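Side-chain contacts in A-type flavoprotein (Giardia intestinalis, PDB 2Q9U), which probably reduces oxygen at a diiron centre with electrons relayed by FMN, acting as an oxygen scavenger in this parasite: residues V221-I226 with D237-A242; K257-V262 with V397-R402; V81-N84 with H90-S93; T299-H304 with A327-Y332. One frame throughout, in Å; residues are numbered along the deposited sequence.

Overall arrangement
Interactions 1 and 3 belong to the metallo-beta-lactamase-like part of the chain, interactions 2 and 4 to the flavodoxin-like part. Interaction 3 supplies an iron ligand, His90, whose side chain also comes within about 10 Å of a bound FMN; the centre of interaction 1 is about 24 Å from that of interaction 3, and its Ile226 side chain stays about 14 Å from the diiron group. Interactions 2 and 4 are neighbours, with centres about 17 Å apart. They touch where Lys258 NZ lies 2.9 Å from His304 ND1, probably a hydrogen bond, and where Val262 packs on Val301 and Ala329. Tyr332 of interaction 4 approaches an FMN to about 7 Å.

Interaction 1: residues V221-I226 with D237-A242; sequences VEIKYI and DAMGLA
Met239 reaches from helix 236-250 across to residues 223-226 and accounts for essentially all of the contact. Two kinds of interaction share its length. The first is apolar. Ile226 sends its CD1 against Met239 CG at 3.7 Å, and CG1 of the same isoleucine lies 4.0 Å from Met239 SD, so this branch runs beside the middle of the methionine. From the residue three positions earlier, Ile223 CG2 approaches Met239 SD at 4.1 Å; it is the short branch of Ile223, not the ethyl arm, that turns to the sulfur.

The second kind is van der Waals contact with the backbone. Met239 is extended through its first two torsions (chi1 -177°, chi2 -176°) and then bends at the thioether (chi3 57°), which lays the terminal methyl against the peptides ahead of the strand. There Met239 CE is 3.5 Å from Ile223 O and likewise 3.5 Å from Lys224 O, while the sulfur SD lies 3.6 Å from Lys224 O. The methyl thus touches both carbonyl oxygens, which lie on neighbouring sides of it, and these contacts carry no hydrogen bond.

Within the metallo-beta-lactamase-like domain, strand 225-228 runs between strand 166-170 and the antiparallel strand 234-235, which leads directly into helix 236-250. Trp234 touches both Ile226 and Met239, while Leu167 of strand 166-170 packs against Ile223.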
loop_
_atom_site.group_PDB
_atom_site.type_symbol
_atom_site.label_atom_id
_atom_site.label_comp_id
_atom_site.label_asym_id
_atom_site.label_seq_id
_atom_site.Cartn_x
_atom_site.Cartn_y
_atom_site.Cartn_z
ATOM N N VAL A 221 -30.146 35.036 3.238
ATOM C CA VAL A 221 -30.007 35.287 4.668
ATOM C C VAL A 221 -28.566 35.660 4.981
ATOM O O VAL A 221 -27.650 35.297 4.231
ATOM C CB VAL A 221 -30.440 34.042 5.506
ATOM C CG1 VAL A 221 -31.949 33.814 5.396
ATOM C CG2 VAL A 221 -29.656 32.757 5.100
ATOM N N GLU A 222 -28.364 36.374 6.079
ATOM C CA GLU A 222 -27.024 36.731 6.509
ATOM C C GLU A 222 -26.341 35.530 7.189
ATOM O O GLU A 222 -26.891 34.940 8.117
ATOM C CB GLU A 222 -27.078 37.917 7.494
ATOM C CG GLU A 222 -25.707 38.365 7.987
ATOM C CD GLU A 222 -25.765 39.466 9.038
ATOM O OE1 GLU A 222 -26.855 40.025 9.275
ATOM O OE2 GLU A 222 -24.717 39.764 9.645
ATOM N N ILE A 223 -25.134 35.204 6.745
ATOM C CA ILE A 223 -24.345 34.130 7.370
ATOM C C ILE A 223 -22.993 34.673 7.877
ATOM O O ILE A 223 -22.184 35.160 7.072
ATOM C CB ILE A 223 -24.136 32.987 6.334
ATOM C CG1 ILE A 223 -25.501 32.358 5.957
ATOM C CG2 ILE A 223 -23.165 31.927 6.886
ATOM C CD1 ILE A 223 -25.525 31.615 4.613
ATOM N N LYS A 224 -22.736 34.606 9.187
ATOM C CA LYS A 224 -21.413 34.971 9.722
ATOM C C LYS A 224 -20.529 33.746 9.892
ATOM O O LYS A 224 -19.320 33.884 9.924
ATOM C CB LYS A 224 -21.498 35.648 11.108
ATOM C CG LYS A 224 -22.254 36.988 11.117
ATOM C CD LYS A 224 -21.785 37.922 12.256
ATOM C CE LYS A 224 -21.612 37.213 13.584
ATOM N NZ LYS A 224 -21.823 38.101 14.810
ATOM N N TYR A 225 -21.140 32.570 10.068
ATOM C CA TYR A 225 -20.393 31.332 10.338
ATOM C C TYR A 225 -20.942 30.159 9.552
ATOM O O TYR A 225 -22.167 29.944 9.526
ATOM C CB TYR A 225 -20.491 30.960 11.838
ATOM C CG TYR A 225 -19.995 32.055 12.767
ATOM C CD1 TYR A 225 -18.636 32.348 12.838
ATOM C CD2 TYR A 225 -20.894 32.828 13.535
ATOM C CE1 TYR A 225 -18.152 33.364 13.685
ATOM C CE2 TYR A 225 -20.417 33.854 14.421
ATOM C CZ TYR A 225 -19.043 34.108 14.470
ATOM O OH TYR A 225 -18.540 35.089 15.297
ATOM N N ILE A 226 -20.053 29.379 8.926
ATOM C CA ILE A 226 -20.494 28.119 8.335
ATOM C C ILE A 226 -19.812 26.973 9.072
ATOM O O ILE A 226 -18.578 26.795 8.986
ATOM C CB ILE A 226 -20.215 28.035 6.816
ATOM C CG1 ILE A 226 -20.901 29.193 6.072
ATOM C CG2 ILE A 226 -20.715 26.690 6.271
ATOM C CD1 ILE A 226 -20.422 29.320 4.587
ATOM N N ASP A 237 -13.016 36.382 6.140
ATOM C CA ASP A 237 -12.491 36.306 4.799
ATOM C C ASP A 237 -12.422 34.901 4.227
ATOM O O ASP A 237 -12.737 34.713 3.072
ATOM C CB ASP A 237 -11.129 36.978 4.640
ATOM C CG ASP A 237 -11.145 38.463 4.975
ATOM O OD1 ASP A 237 -12.149 39.109 4.791
ATOM O OD2 ASP A 237 -10.143 38.949 5.410
ATOM N N ALA A 238 -11.938 33.943 5.023
ATOM C CA ALA A 238 -11.810 32.588 4.500
ATOM C C ALA A 238 -13.163 32.030 4.072
ATOM O O ALA A 238 -13.263 31.310 3.079
ATOM C CB ALA A 238 -11.161 31.679 5.533
ATOM N N MET A 239 -14.202 32.369 4.829
ATOM C CA MET A 239 -15.566 32.014 4.460
ATOM C C MET A 239 -15.972 32.561 3.082
ATOM O O MET A 239 -16.620 31.858 2.296
ATOM C CB MET A 239 -16.543 32.477 5.550
ATOM C CG MET A 239 -18.017 32.069 5.275
ATOM S SD MET A 239 -19.131 32.730 6.540
ATOM C CE MET A 239 -18.841 34.507 6.486
ATOM N N GLY A 240 -15.561 33.800 2.800
ATOM C CA GLY A 240 -15.776 34.440 1.477
ATOM C C GLY A 240 -15.156 33.657 0.329
ATOM O O GLY A 240 -15.782 33.460 -0.719
ATOM N N LEU A 241 -13.933 33.175 0.539
ATOM C CA LEU A 241 -13.226 32.335 -0.436
ATOM C C LEU A 241 -13.955 31.016 -0.731
ATOM O O LEU A 241 -14.056 30.572 -1.887
ATOM C CB LEU A 241 -11.809 32.022 0.093
ATOM C CG LEU A 241 -10.835 33.199 0.262
ATOM C CD1 LEU A 241 -9.436 32.688 0.675
ATOM C CD2 LEU A 241 -10.757 34.036 -1.030
ATOM N N ALA A 242 -14.416 30.370 0.337
ATOM C CA ALA A 242 -15.088 29.097 0.211
ATOM C C ALA A 242 -16.373 29.276 -0.622
ATOM O O ALA A 242 -16.632 28.512 -1.556
ATOM C CB ALA A 242 -15.408 28.560 1.579
#

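Interaction 2: residues K257-V262 with V397-R402; sequences KKVTVV and VDLGKR
Val259 faces helix 386-409 from strand 258-263 and meets it at Leu399 and Gly400. Its CB is directed at the helix and splits into two methyls with different partners. The first, CG1, stands anti to the backbone N (chi1 179°) and presses on the side chain of Leu399: Val259 CG1 is 3.7 Å from Leu399 CD2, and the same methyl lies 4.1 Å from the branching carbon, Leu399 CG. The second, CG2, meets backbone instead, with Val259 CG2 4.0 Å from Gly400 CA. At this point of the helix backbone the CA atoms of Val259 and Gly400 are 6.5 Å apart, the nearest such pair across the two segments.

On the helix itself, one turn is braced by a salt bridge between Asp398 and Arg402. Arg402 NE donates to Asp398 OD2 at 2.9 Å with an N-H...O angle of 156°. The acceptor lies almost in the guanidinium plane and is met on its syn side, though 28° out of the carboxylate plane. Tyr373 adds a cation-pi contact to the same arginine.

The contact fastens the C-terminal helix to the parallel sheet of the flavodoxin-like fold. Strand 258-263 lies between strands 287-292 and 310-314; Leu399 also touches Ala310 and Ala312 of the latter, and Ala281 of helix 269-283 packs on Val259.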
loop_
_atom_site.group_PDB
_atom_site.type_symbol
_atom_site.label_atom_id
_atom_site.label_comp_id
_atom_site.label_asym_id
_atom_site.label_seq_id
_atom_site.Cartn_x
_atom_site.Cartn_y
_atom_site.Cartn_z
ATOM N N LYS A 257 -6.038 27.605 -16.363
ATOM C CA LYS A 257 -5.230 27.394 -17.552
ATOM C C LYS A 257 -4.306 26.222 -17.184
ATOM O O LYS A 257 -3.183 26.418 -16.702
ATOM C CB LYS A 257 -4.419 28.654 -17.886
ATOM C CG LYS A 257 -5.267 29.856 -18.336
ATOM C CD LYS A 257 -4.350 31.034 -18.710
ATOM C CE LYS A 257 -5.123 32.339 -18.887
ATOM N NZ LYS A 257 -4.205 33.506 -19.149
ATOM N N LYS A 258 -4.837 25.014 -17.347
ATOM C CA LYS A 258 -4.240 23.814 -16.739
ATOM C C LYS A 258 -4.641 22.624 -17.605
ATOM O O LYS A 258 -5.806 22.498 -18.014
ATOM C CB LYS A 258 -4.726 23.639 -15.278
ATOM C CG LYS A 258 -4.296 22.274 -14.598
ATOM C CD LYS A 258 -4.866 22.210 -13.188
ATOM C CE LYS A 258 -4.684 20.822 -12.540
ATOM N NZ LYS A 258 -5.165 20.970 -11.097
ATOM N N VAL A 259 -3.648 21.791 -17.905
ATOM C CA VAL A 259 -3.851 20.545 -18.610
ATOM C C VAL A 259 -3.435 19.396 -17.679
ATOM O O VAL A 259 -2.361 19.454 -17.078
ATOM C CB VAL A 259 -3.008 20.500 -19.897
ATOM C CG1 VAL A 259 -3.212 19.131 -20.634
ATOM C CG2 VAL A 259 -3.402 21.653 -20.815
ATOM N N THR A 260 -4.308 18.404 -17.528
ATOM C CA THR A 260 -3.952 17.153 -16.797
ATOM C C THR A 260 -3.932 15.941 -17.732
ATOM O O THR A 260 -4.892 15.745 -18.491
ATOM C CB THR A 260 -4.924 16.878 -15.636
ATOM O OG1 THR A 260 -4.881 17.980 -14.724
ATOM C CG2 THR A 260 -4.549 15.549 -14.864
ATOM N N VAL A 261 -2.860 15.128 -17.661
ATOM C CA VAL A 261 -2.793 13.877 -18.415
ATOM C C VAL A 261 -2.945 12.709 -17.424
ATOM O O VAL A 261 -2.270 12.678 -16.398
ATOM C CB VAL A 261 -1.481 13.730 -19.206
ATOM C CG1 VAL A 261 -1.494 12.415 -20.002
ATOM C CG2 VAL A 261 -1.330 14.915 -20.161
ATOM N N VAL A 262 -3.892 11.821 -17.687
ATOM C CA VAL A 262 -4.146 10.678 -16.816
ATOM C C VAL A 262 -3.816 9.423 -17.630
ATOM O O VAL A 262 -4.312 9.256 -18.752
ATOM C CB VAL A 262 -5.627 10.624 -16.352
ATOM C CG1 VAL A 262 -5.895 9.381 -15.470
ATOM C CG2 VAL A 262 -5.996 11.918 -15.578
ATOM N N VAL A 397 0.847 21.367 -27.445
ATOM C CA VAL A 397 0.732 22.803 -27.665
ATOM C C VAL A 397 -0.731 23.111 -27.966
ATOM O O VAL A 397 -1.309 24.026 -27.368
ATOM C CB VAL A 397 1.643 23.318 -28.830
ATOM C CG1 VAL A 397 1.430 24.859 -29.060
ATOM C CG2 VAL A 397 3.099 23.062 -28.538
ATOM N N ASP A 398 -1.325 22.336 -28.881
ATOM C CA ASP A 398 -2.692 22.546 -29.345
ATOM C C ASP A 398 -3.680 22.315 -28.196
ATOM O O ASP A 398 -4.678 23.033 -28.058
ATOM C CB ASP A 398 -3.020 21.595 -30.519
ATOM C CG ASP A 398 -4.517 21.628 -30.925
ATOM O OD1 ASP A 398 -4.984 22.630 -31.513
ATOM O OD2 ASP A 398 -5.242 20.658 -30.675
ATOM N N LEU A 399 -3.403 21.296 -27.383
ATOM C CA LEU A 399 -4.259 21.013 -26.236
ATOM C C LEU A 399 -4.240 22.142 -25.212
ATOM O O LEU A 399 -5.292 22.477 -24.629
ATOM C CB LEU A 399 -3.865 19.677 -25.585
ATOM C CG LEU A 399 -4.731 19.141 -24.432
ATOM C CD1 LEU A 399 -6.187 18.938 -24.845
ATOM C CD2 LEU A 399 -4.138 17.813 -23.936
ATOM N N GLY A 400 -3.049 22.698 -24.981
ATOM C CA GLY A 400 -2.844 23.838 -24.085
ATOM C C GLY A 400 -3.603 25.073 -24.574
ATOM O O GLY A 400 -4.295 25.754 -23.796
ATOM N N LYS A 401 -3.440 25.391 -25.858
ATOM C CA LYS A 401 -4.242 26.456 -26.499
ATOM C C LYS A 401 -5.741 26.233 -26.338
ATOM O O LYS A 401 -6.457 27.190 -26.064
ATOM C CB LYS A 401 -3.924 26.633 -27.991
ATOM C CG LYS A 401 -2.523 27.203 -28.255
ATOM C CD LYS A 401 -2.200 27.110 -29.736
ATOM C CE LYS A 401 -0.808 27.653 -30.044
ATOM N NZ LYS A 401 -0.413 27.303 -31.470
ATOM N N ARG A 402 -6.215 24.998 -26.551
ATOM C CA ARG A 402 -7.626 24.669 -26.333
ATOM C C ARG A 402 -8.076 24.797 -24.880
ATOM O O ARG A 402 -9.208 25.190 -24.629
ATOM C CB ARG A 402 -7.958 23.276 -26.853
ATOM C CG ARG A 402 -7.958 23.170 -28.384
ATOM C CD ARG A 402 -7.987 21.692 -28.793
ATOM N NE ARG A 402 -7.948 21.499 -30.250
ATOM C CZ ARG A 402 -8.998 21.641 -31.054
ATOM N NH1 ARG A 402 -10.169 21.998 -30.556
ATOM N NH2 ARG A 402 -8.865 21.444 -32.364
#

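Interaction 3: residues V81-N84 with H90-S93. With FEO (mu-oxo-diiron), chain G.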
loop_
_atom_site.group_PDB
_atom_site.type_symbol
_atom_site.label_atom_id
_atom_site.label_comp_id
_atom_site.label_asym_id
_atom_site.label_seq_id
_atom_site.Cartn_x
_atom_site.Cartn_y
_atom_site.Cartn_z
ATOM N N VAL A 81 -32.322 16.672 18.884
ATOM C CA VAL A 81 -31.175 16.250 18.051
ATOM C C VAL A 81 -31.600 16.470 16.609
ATOM O O VAL A 81 -32.523 15.813 16.102
ATOM C CB VAL A 81 -30.781 14.790 18.278
ATOM C CG1 VAL A 81 -29.543 14.435 17.429
ATOM C CG2 VAL A 81 -30.511 14.533 19.759
ATOM N N VAL A 82 -30.940 17.427 15.973
ATOM C CA VAL A 82 -31.216 17.793 14.608
ATOM C C VAL A 82 -30.312 16.988 13.679
ATOM O O VAL A 82 -29.081 17.036 13.798
ATOM C CB VAL A 82 -30.963 19.294 14.368
ATOM C CG1 VAL A 82 -31.076 19.642 12.890
ATOM C CG2 VAL A 82 -31.889 20.188 15.248
ATOM N N MET A 83 -30.933 16.312 12.715
ATOM C CA MET A 83 -30.228 15.477 11.737
ATOM C C MET A 83 -30.370 16.043 10.330
ATOM O O MET A 83 -31.467 16.156 9.816
ATOM C CB MET A 83 -30.759 14.022 11.803
ATOM C CG MET A 83 -30.463 13.300 13.136
ATOM S SD MET A 83 -28.716 13.191 13.593
ATOM C CE MET A 83 -28.085 12.068 12.344
ATOM N N ASN A 84 -29.240 16.428 9.723
ATOM C CA ASN A 84 -29.244 17.106 8.435
ATOM C C ASN A 84 -29.185 16.117 7.291
ATOM O O ASN A 84 -29.429 16.494 6.145
ATOM C CB ASN A 84 -28.005 18.016 8.337
ATOM C CG ASN A 84 -28.124 19.256 9.194
ATOM O OD1 ASN A 84 -27.264 19.528 10.057
ATOM N ND2 ASN A 84 -29.174 20.015 8.969
ATOM N N HIS A 90 -22.419 10.648 9.611
ATOM C CA HIS A 90 -23.028 11.591 10.564
ATOM C C HIS A 90 -24.177 10.998 11.346
ATOM O O HIS A 90 -24.883 11.729 12.037
ATOM C CB HIS A 90 -23.574 12.797 9.795
ATOM C CG HIS A 90 -22.593 13.313 8.809
ATOM N ND1 HIS A 90 -21.467 13.992 9.200
ATOM C CD2 HIS A 90 -22.501 13.156 7.467
ATOM C CE1 HIS A 90 -20.725 14.253 8.137
ATOM N NE2 HIS A 90 -21.337 13.765 7.072
ATOM N N ALA A 91 -24.413 9.702 11.217
ATOM C CA ALA A 91 -25.683 9.171 11.723
ATOM C C ALA A 91 -25.625 7.802 12.381
ATOM O O ALA A 91 -26.508 7.477 13.175
ATOM C CB ALA A 91 -26.774 9.196 10.590
ATOM N N SER A 92 -24.611 6.989 12.058
ATOM C CA SER A 92 -24.718 5.573 12.393
ATOM C C SER A 92 -24.625 5.248 13.887
ATOM O O SER A 92 -25.090 4.169 14.316
ATOM C CB SER A 92 -23.756 4.710 11.578
ATOM O OG SER A 92 -22.411 5.073 11.803
ATOM N N SER A 93 -24.078 6.176 14.681
ATOM C CA SER A 93 -24.129 6.018 16.160
ATOM C C SER A 93 -25.576 5.962 16.670
ATOM O O SER A 93 -25.831 5.484 17.772
ATOM C CB SER A 93 -23.385 7.153 16.859
ATOM O OG SER A 93 -21.978 7.060 16.685
HETATM FE FE1 FEO G . -20.285 13.236 5.214
HETATM FE FE2 FEO G . -22.703 12.525 2.850
HETATM O O FEO G . -21.766 12.279 4.661
#
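The methyl end of Met83 packs against the backbone and side chain at the start of the 90-93 loop. This is the tight part of the contact. Met83 CE lies only 3.2 Å from His90 O, a close carbon-to-carbonyl approach, and 3.6 Å from Ala91 CB, so the methyl fits against both the carbonyl and the small alanine side chain. The methionine gets there by curling: all three of its torsions are near -60° (chi1 -65°), which folds the thioether round and carries the methyl across to the loop.

The imidazole of His90 makes the looser side, since it does not join this packing and is instead given over to the metal. Its NE2 binds FE1 of the mu-oxo-diiron group at 2.2 Å. The bridging oxygen lies at the ring edge, near the ring plane, 3.0 Å from His90 CD2. Asp89, Asp171 and His230 bind the same iron. His85, Glu87, Asp89 and His90 all belong to the diiron pocket and spell HxExDH, the flavodiiron form of the HxHxDH motif of the metallo-beta-lactamase fold; the methionine thus touches the backbone carbonyl of an iron ligand.

The signature follows strand 80-82, which lies between the parallel strands 52-54 and 105-108. Helix 110-120 borders the packed side, with Leu116 touching Met83 and Ala91 alike and Tyr120 reaching Ala91, while the 90-93 loop runs on toward helix 94-97.

Interaction 4: residues T299-H304 with A327-Y332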
loop_
_atom_site.group_PDB
_atom_site.type_symbol
_atom_site.label_atom_id
_atom_site.label_comp_id
_atom_site.label_asym_id
_atom_site.label_seq_id
_atom_site.Cartn_x
_atom_site.Cartn_y
_atom_site.Cartn_z
ATOM N N THR A 299 -9.150 9.550 -6.578
ATOM C CA THR A 299 -9.459 10.772 -5.820
ATOM C C THR A 299 -8.674 11.989 -6.364
ATOM O O THR A 299 -9.207 13.103 -6.506
ATOM C CB THR A 299 -9.176 10.582 -4.306
ATOM O OG1 THR A 299 -9.797 9.358 -3.871
ATOM C CG2 THR A 299 -9.722 11.779 -3.486
ATOM N N LYS A 300 -7.405 11.753 -6.663
ATOM C CA LYS A 300 -6.544 12.775 -7.247
ATOM C C LYS A 300 -6.908 13.049 -8.722
ATOM O O LYS A 300 -6.826 14.190 -9.201
ATOM C CB LYS A 300 -5.080 12.354 -7.038
ATOM C CG LYS A 300 -4.764 12.434 -5.513
ATOM C CD LYS A 300 -3.420 11.888 -5.090
ATOM C CE LYS A 300 -3.329 11.918 -3.548
ATOM N NZ LYS A 300 -4.283 10.947 -2.863
ATOM N N VAL A 301 -7.316 12.006 -9.431
ATOM C CA VAL A 301 -7.804 12.188 -10.811
ATOM C C VAL A 301 -8.986 13.194 -10.800
ATOM O O VAL A 301 -9.047 14.144 -11.617
ATOM C CB VAL A 301 -8.185 10.818 -11.456
ATOM C CG1 VAL A 301 -8.877 10.998 -12.810
ATOM C CG2 VAL A 301 -6.920 9.912 -11.624
ATOM N N ALA A 302 -9.921 12.978 -9.882
ATOM C CA ALA A 302 -11.087 13.876 -9.738
ATOM C C ALA A 302 -10.617 15.274 -9.370
ATOM O O ALA A 302 -11.013 16.244 -9.997
ATOM C CB ALA A 302 -12.094 13.328 -8.708
ATOM N N LEU A 303 -9.740 15.376 -8.378
ATOM C CA LEU A 303 -9.186 16.680 -7.995
ATOM C C LEU A 303 -8.647 17.502 -9.186
ATOM O O LEU A 303 -8.956 18.704 -9.334
ATOM C CB LEU A 303 -8.069 16.474 -6.973
ATOM C CG LEU A 303 -7.216 17.686 -6.551
ATOM C CD1 LEU A 303 -8.105 18.775 -5.865
ATOM C CD2 LEU A 303 -6.069 17.266 -5.649
ATOM N N HIS A 304 -7.827 16.871 -10.017
ATOM C CA HIS A 304 -7.133 17.594 -11.061
ATOM C C HIS A 304 -7.975 17.859 -12.287
ATOM O O HIS A 304 -7.902 18.939 -12.847
ATOM C CB HIS A 304 -5.756 16.960 -11.380
ATOM C CG HIS A 304 -4.767 17.186 -10.281
ATOM N ND1 HIS A 304 -4.263 18.436 -9.994
ATOM C CD2 HIS A 304 -4.232 16.345 -9.363
ATOM C CE1 HIS A 304 -3.425 18.352 -8.973
ATOM N NE2 HIS A 304 -3.401 17.097 -8.564
ATOM N N ALA A 327 -9.767 2.460 -17.222
ATOM C CA ALA A 327 -11.244 2.213 -17.186
ATOM C C ALA A 327 -11.854 2.690 -15.847
ATOM O O ALA A 327 -12.942 3.303 -15.807
ATOM C CB ALA A 327 -11.565 0.718 -17.428
ATOM N N ALA A 328 -11.149 2.442 -14.756
ATOM C CA ALA A 328 -11.675 2.887 -13.452
ATOM C C ALA A 328 -11.695 4.413 -13.398
ATOM O O ALA A 328 -12.707 5.020 -12.998
ATOM C CB ALA A 328 -10.858 2.291 -12.301
ATOM N N ALA A 329 -10.597 5.036 -13.850
ATOM C CA ALA A 329 -10.474 6.506 -13.781
ATOM C C ALA A 329 -11.553 7.147 -14.646
ATOM O O ALA A 329 -12.198 8.105 -14.224
ATOM C CB ALA A 329 -9.095 6.969 -14.205
ATOM N N LEU A 330 -11.792 6.573 -15.826
ATOM C CA LEU A 330 -12.856 7.075 -16.689
ATOM C C LEU A 330 -14.261 6.883 -16.128
ATOM O O LEU A 330 -15.070 7.809 -16.201
ATOM C CB LEU A 330 -12.736 6.497 -18.107
ATOM C CG LEU A 330 -11.599 7.079 -18.959
ATOM C CD1 LEU A 330 -11.367 6.153 -20.151
ATOM C CD2 LEU A 330 -11.937 8.489 -19.485
ATOM N N ASN A 331 -14.559 5.701 -15.577
ATOM C CA ASN A 331 -15.823 5.466 -14.850
ATOM C C ASN A 331 -16.065 6.567 -13.804
ATOM O O ASN A 331 -17.158 7.166 -13.724
ATOM C CB ASN A 331 -15.806 4.074 -14.183
ATOM C CG ASN A 331 -16.920 3.896 -13.113
ATOM O OD1 ASN A 331 -16.890 4.537 -12.060
ATOM N ND2 ASN A 331 -17.859 2.996 -13.368
ATOM N N TYR A 332 -15.029 6.836 -13.011
ATOM C CA TYR A 332 -15.155 7.751 -11.889
ATOM C C TYR A 332 -15.427 9.162 -12.407
ATOM O O TYR A 332 -16.361 9.839 -11.937
ATOM C CB TYR A 332 -13.871 7.748 -11.048
ATOM C CG TYR A 332 -14.060 8.355 -9.687
ATOM C CD1 TYR A 332 -15.122 7.956 -8.856
ATOM C CD2 TYR A 332 -13.195 9.317 -9.217
ATOM C CE1 TYR A 332 -15.273 8.527 -7.565
ATOM C CE2 TYR A 332 -13.324 9.860 -7.939
ATOM C CZ TYR A 332 -14.363 9.460 -7.116
ATOM O OH TYR A 332 -14.500 10.020 -5.835
HETATM O O HOH W 1 -12.209 8.585 -4.662
#
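The Tyr332 ring overlaps the methyl of Ala302, with Tyr332 CE2 3.8 Å and Tyr332 CD2 4.2 Å from Ala302 CB. With chi1 at -164° the side chain points away from its own backbone nitrogen, which carries the ring from helix 324-336 toward the first turns of helix 298-306. The same ring corner passes near the helix backbone, Tyr332 CE2 lying 4.4 Å from Thr299 N. Beside it, a looser apolar pair joins the helices where Val301 CG1 faces Ala329 CB at 4.3 Å.

The two segments cross at -50° with their axes 9.8 Å apart. They belong to successive helices of the flavodoxin-like alpha/beta fold: helix 298-306 links strands 287-292 and 310-314, and helix 324-336 follows before strand 344-350, so the contact ties together two consecutive beta-alpha-beta units. Val301 also rests on Leu291 of the sheet.

At the polar end of the ring, a water bridges the helices, lying 2.7 Å from Thr299 OG1 and donating to Tyr332 OH at 2.9 Å. Both hydroxyls have further partners in the chain: Tyr332 OH is hydrogen-bonded to Asn202 of helix 189-204, and Thr299 OG1 to the backbone N of His34. Pro324 of the second subunit packs on Tyr332 and Asn331, and Asn331 ND2 is hydrogen-bonded to the backbone O of Met322 of that subunit.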